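Local atomic coordinates of aldehyde dehydrogenase (PDB entry 4H7N), a protein that probably oxidises aldehydes to carboxylic acids with NAD+ as the electron acceptor, as a member of the aldehyde dehydrogenase family. Residues Arg52-Leu64 with Leu172-Leu186. Numbering follows the deposited sequence.
Sequences RITTLQQWKQAIL and LLMALNTVPELRDVL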
# COMPACT_ATOMS: atom_id res chain seq x y z
N ARG A 52 -19.37 -15.02 8.85
CA ARG A 52 -19.55 -13.71 8.25
C ARG A 52 -20.27 -13.82 6.92
O ARG A 52 -21.13 -12.98 6.63
CB ARG A 52 -18.25 -12.90 8.10
CG ARG A 52 -17.68 -12.53 9.45
CD ARG A 52 -16.49 -11.61 9.40
NE ARG A 52 -15.29 -12.18 8.75
CZ ARG A 52 -14.32 -12.85 9.35
NH1 ARG A 52 -14.34 -13.07 10.65
NH2 ARG A 52 -13.29 -13.27 8.63
N ILE A 53 -19.93 -14.85 6.15
CA ILE A 53 -20.63 -15.20 4.91
C ILE A 53 -22.10 -15.46 5.19
O ILE A 53 -22.95 -14.91 4.51
CB ILE A 53 -19.98 -16.42 4.19
CG1 ILE A 53 -18.59 -16.03 3.68
CG2 ILE A 53 -20.81 -16.86 2.98
CD1 ILE A 53 -17.74 -17.21 3.23
N THR A 54 -22.42 -16.27 6.18
CA THR A 54 -23.84 -16.52 6.47
C THR A 54 -24.60 -15.20 6.69
O THR A 54 -25.66 -14.99 6.15
CB THR A 54 -23.98 -17.46 7.66
OG1 THR A 54 -23.39 -18.70 7.29
CG2 THR A 54 -25.46 -17.70 8.09
N THR A 55 -24.00 -14.32 7.48
CA THR A 55 -24.57 -13.05 7.82
C THR A 55 -24.77 -12.17 6.60
O THR A 55 -25.82 -11.59 6.43
CB THR A 55 -23.63 -12.35 8.83
OG1 THR A 55 -23.55 -13.13 10.01
CG2 THR A 55 -24.13 -11.04 9.22
N LEU A 56 -23.76 -12.07 5.73
CA LEU A 56 -23.88 -11.25 4.53
C LEU A 56 -24.99 -11.80 3.64
O LEU A 56 -25.77 -11.04 3.06
CB LEU A 56 -22.54 -11.20 3.75
CG LEU A 56 -21.61 -10.03 4.08
CD1 LEU A 56 -22.24 -8.69 3.75
CD2 LEU A 56 -21.22 -9.94 5.52
N GLN A 57 -25.08 -13.13 3.53
CA GLN A 57 -26.18 -13.71 2.75
C GLN A 57 -27.55 -13.42 3.38
O GLN A 57 -28.54 -13.26 2.65
CB GLN A 57 -25.98 -15.23 2.53
CG GLN A 57 -24.77 -15.51 1.61
CD GLN A 57 -25.03 -15.15 0.13
OE1 GLN A 57 -26.11 -15.34 -0.40
NE2 GLN A 57 -24.02 -14.65 -0.54
N GLN A 58 -27.64 -13.40 4.71
CA GLN A 58 -28.89 -13.00 5.39
C GLN A 58 -29.24 -11.55 5.04
O GLN A 58 -30.40 -11.24 4.82
CB GLN A 58 -28.81 -13.11 6.93
CG GLN A 58 -29.18 -14.45 7.49
CD GLN A 58 -28.52 -14.81 8.83
OE1 GLN A 58 -27.88 -13.99 9.50
NE2 GLN A 58 -28.70 -16.08 9.22
N TRP A 59 -28.22 -10.68 5.02
CA TRP A 59 -28.39 -9.27 4.64
C TRP A 59 -28.86 -9.18 3.19
O TRP A 59 -29.85 -8.49 2.88
CB TRP A 59 -27.11 -8.46 4.90
CG TRP A 59 -27.27 -6.99 4.70
CD1 TRP A 59 -28.33 -6.23 5.11
CD2 TRP A 59 -26.37 -6.11 4.07
NE1 TRP A 59 -28.13 -4.95 4.79
CE2 TRP A 59 -26.96 -4.83 4.12
CE3 TRP A 59 -25.12 -6.26 3.46
CZ2 TRP A 59 -26.35 -3.72 3.58
CZ3 TRP A 59 -24.53 -5.17 2.93
CH2 TRP A 59 -25.15 -3.90 2.98
N LYS A 60 -28.23 -9.95 2.30
CA LYS A 60 -28.64 -10.00 0.92
C LYS A 60 -30.12 -10.44 0.77
O LYS A 60 -30.91 -9.85 0.02
CB LYS A 60 -27.76 -10.94 0.09
CG LYS A 60 -28.01 -10.81 -1.39
CD LYS A 60 -27.18 -11.75 -2.25
CE LYS A 60 -28.01 -12.93 -2.67
NZ LYS A 60 -27.22 -14.10 -3.09
N GLN A 61 -30.50 -11.47 1.50
CA GLN A 61 -31.90 -11.89 1.49
C GLN A 61 -32.86 -10.78 1.91
O GLN A 61 -33.89 -10.60 1.27
CB GLN A 61 -32.13 -13.16 2.33
CG GLN A 61 -31.58 -14.41 1.66
CD GLN A 61 -32.02 -14.53 0.20
OE1 GLN A 61 -33.22 -14.39 -0.13
NE2 GLN A 61 -31.07 -14.79 -0.69
N ALA A 62 -32.54 -10.07 2.98
CA ALA A 62 -33.38 -8.98 3.45
C ALA A 62 -33.48 -7.85 2.42
O ALA A 62 -34.54 -7.28 2.24
CB ALA A 62 -32.89 -8.42 4.79
N ILE A 63 -32.37 -7.51 1.78
CA ILE A 63 -32.37 -6.50 0.74
C ILE A 63 -33.23 -6.95 -0.41
O ILE A 63 -34.05 -6.18 -0.92
CB ILE A 63 -30.94 -6.23 0.22
CG1 ILE A 63 -30.09 -5.62 1.30
CG2 ILE A 63 -30.97 -5.32 -1.01
CD1 ILE A 63 -28.60 -5.80 1.05
N LEU A 64 -33.06 -8.19 -0.82
CA LEU A 64 -33.90 -8.71 -1.89
C LEU A 64 -35.38 -8.70 -1.56
O LEU A 64 -36.20 -8.52 -2.46
CB LEU A 64 -33.50 -10.16 -2.20
CG LEU A 64 -32.23 -10.32 -3.04
CD1 LEU A 64 -31.79 -11.78 -3.11
CD2 LEU A 64 -32.46 -9.75 -4.43
N LEU A 172 -31.07 0.11 2.66
CA LEU A 172 -30.01 -0.77 3.09
C LEU A 172 -30.02 -0.93 4.61
O LEU A 172 -29.86 -2.05 5.13
CB LEU A 172 -28.64 -0.27 2.67
CG LEU A 172 -28.32 -0.31 1.18
CD1 LEU A 172 -26.87 0.08 0.94
CD2 LEU A 172 -28.59 -1.70 0.56
N LEU A 173 -30.18 0.20 5.30
CA LEU A 173 -30.17 0.26 6.74
C LEU A 173 -31.35 -0.52 7.33
O LEU A 173 -31.24 -1.28 8.31
CB LEU A 173 -30.11 1.73 7.19
CG LEU A 173 -30.22 2.04 8.67
CD1 LEU A 173 -29.10 1.34 9.42
CD2 LEU A 173 -30.23 3.55 8.93
N MSE A 174 -32.50 -0.37 6.70
CA MSE A 174 -33.66 -1.11 7.13
C MSE A 174 -33.40 -2.60 7.01
O MSE A 174 -33.83 -3.39 7.85
CB MSE A 174 -34.87 -0.65 6.32
CG MSE A 174 -36.05 -1.60 6.40
SE MSE A 174 -37.69 -0.84 5.57
CE MSE A 174 -37.17 -0.68 3.66
N ALA A 175 -32.71 -3.04 5.95
CA ALA A 175 -32.43 -4.49 5.80
C ALA A 175 -31.42 -4.92 6.83
O ALA A 175 -31.48 -6.03 7.40
CB ALA A 175 -31.93 -4.80 4.41
N LEU A 176 -30.44 -4.05 7.03
CA LEU A 176 -29.31 -4.29 7.92
C LEU A 176 -29.78 -4.57 9.36
O LEU A 176 -29.26 -5.47 10.04
CB LEU A 176 -28.36 -3.10 7.89
CG LEU A 176 -27.19 -3.08 8.87
CD1 LEU A 176 -26.30 -4.28 8.61
CD2 LEU A 176 -26.41 -1.80 8.74
N ASN A 177 -30.78 -3.82 9.81
CA ASN A 177 -31.21 -3.91 11.19
C ASN A 177 -31.95 -5.18 11.50
O ASN A 177 -32.25 -5.41 12.64
CB ASN A 177 -32.07 -2.71 11.58
CG ASN A 177 -31.26 -1.44 11.79
OD1 ASN A 177 -30.11 -1.47 12.22
ND2 ASN A 177 -31.88 -0.31 11.51
N THR A 178 -32.26 -6.01 10.51
CA THR A 178 -32.80 -7.34 10.76
C THR A 178 -31.71 -8.41 10.91
O THR A 178 -32.03 -9.58 11.17
CB THR A 178 -33.74 -7.80 9.60
OG1 THR A 178 -32.96 -8.00 8.43
CG2 THR A 178 -34.78 -6.74 9.28
N VAL A 179 -30.44 -8.04 10.78
CA VAL A 179 -29.32 -8.97 10.81
C VAL A 179 -28.42 -8.65 12.00
O VAL A 179 -27.55 -7.78 11.92
CB VAL A 179 -28.49 -8.85 9.53
CG1 VAL A 179 -27.32 -9.82 9.59
CG2 VAL A 179 -29.36 -9.14 8.32
N PRO A 180 -28.62 -9.36 13.10
CA PRO A 180 -28.06 -8.80 14.34
C PRO A 180 -26.52 -8.83 14.39
O PRO A 180 -25.92 -7.91 14.92
CB PRO A 180 -28.71 -9.64 15.44
CG PRO A 180 -29.11 -10.91 14.74
CD PRO A 180 -29.50 -10.52 13.35
N GLU A 181 -25.89 -9.79 13.74
CA GLU A 181 -24.42 -9.82 13.78
C GLU A 181 -23.72 -8.75 12.90
O GLU A 181 -22.55 -8.51 13.07
CB GLU A 181 -23.94 -11.20 13.39
CG GLU A 181 -24.47 -12.29 14.33
CD GLU A 181 -23.68 -12.44 15.64
OE1 GLU A 181 -22.83 -11.56 15.99
OE2 GLU A 181 -23.91 -13.47 16.33
N LEU A 182 -24.43 -8.08 12.01
CA LEU A 182 -23.81 -7.13 11.10
C LEU A 182 -24.11 -5.71 11.48
O LEU A 182 -23.36 -4.79 11.13
CB LEU A 182 -24.32 -7.39 9.71
CG LEU A 182 -23.67 -6.74 8.50
CD1 LEU A 182 -22.21 -7.14 8.37
CD2 LEU A 182 -24.44 -7.20 7.28
N ARG A 183 -25.20 -5.50 12.22
CA ARG A 183 -25.77 -4.19 12.31
C ARG A 183 -24.97 -3.29 13.23
O ARG A 183 -25.10 -2.10 13.16
CB ARG A 183 -27.24 -4.25 12.81
CG ARG A 183 -27.42 -4.88 14.19
CD ARG A 183 -28.81 -4.64 14.78
NE ARG A 183 -29.10 -3.20 14.86
CZ ARG A 183 -30.23 -2.66 15.30
NH1 ARG A 183 -31.22 -3.44 15.76
NH2 ARG A 183 -30.36 -1.34 15.30
N ASP A 184 -24.12 -3.84 14.07
CA ASP A 184 -23.21 -2.98 14.82
C ASP A 184 -21.78 -2.88 14.24
O ASP A 184 -20.97 -2.13 14.77
CB ASP A 184 -23.17 -3.41 16.26
CG ASP A 184 -24.53 -3.24 16.93
OD1 ASP A 184 -25.16 -2.17 16.82
OD2 ASP A 184 -24.95 -4.21 17.55
N VAL A 185 -21.51 -3.55 13.13
CA VAL A 185 -20.21 -3.41 12.46
C VAL A 185 -20.21 -2.77 11.09
O VAL A 185 -19.12 -2.47 10.57
CB VAL A 185 -19.39 -4.73 12.38
CG1 VAL A 185 -19.06 -5.22 13.78
CG2 VAL A 185 -20.08 -5.78 11.55
N LEU A 186 -21.39 -2.60 10.48
CA LEU A 186 -21.54 -1.84 9.27
C LEU A 186 -22.34 -0.64 9.68
O LEU A 186 -23.52 -0.76 10.07
CB LEU A 186 -22.31 -2.63 8.24
CG LEU A 186 -22.67 -1.86 7.00
CD1 LEU A 186 -21.48 -1.18 6.35
CD2 LEU A 186 -23.33 -2.78 5.99
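Trp59 of helix 52-64 sets its indole edge against the C-terminal part of helix 169-176, a reach given by CG lying anti to the backbone N (chi1 -173°). At that edge, NE1 gives a weak but nearly straight hydrogen bond to Leu172 O (3.4 Å, 165°), a carbonyl that already accepts the helical N-H of Leu176. Leu182 CD2 approaches obliquely, 3.8 Å from Trp59 CB. Over one face, beside Leu176 CD1, Leu186 CD2 makes a CH-pi contact 4.1 Å from the centroid of the six-membered ring. Ile63 CD1, from the indole's own helix, lies over the centre of the ring on the face opposite Leu186. Where the two backbones draw closest, Ala62 CB meets Ala175 CB at 3.8 Å. One turn before Trp59, Thr55 CG2 presses tightly on Val179 CG1 (3.4 Å), while its OG1 turns back to Gly51 O. A type I turn, Leu176 to Val179, sets Val179 facing the helix; just before it, Ala175 O takes both the N-H and the OG1 (2.7 Å) of Thr178, tying turn to helix. Ile148 of helix 147-153 also touches Trp59, and Glu181 forms a salt bridge with Arg43. Helix 48-64 thus packs on the connection between parallel strands 156-161 and 186-188, a beta-alpha-beta crossover consistent with the Rossmann-type coenzyme domain of aldehyde dehydrogenases.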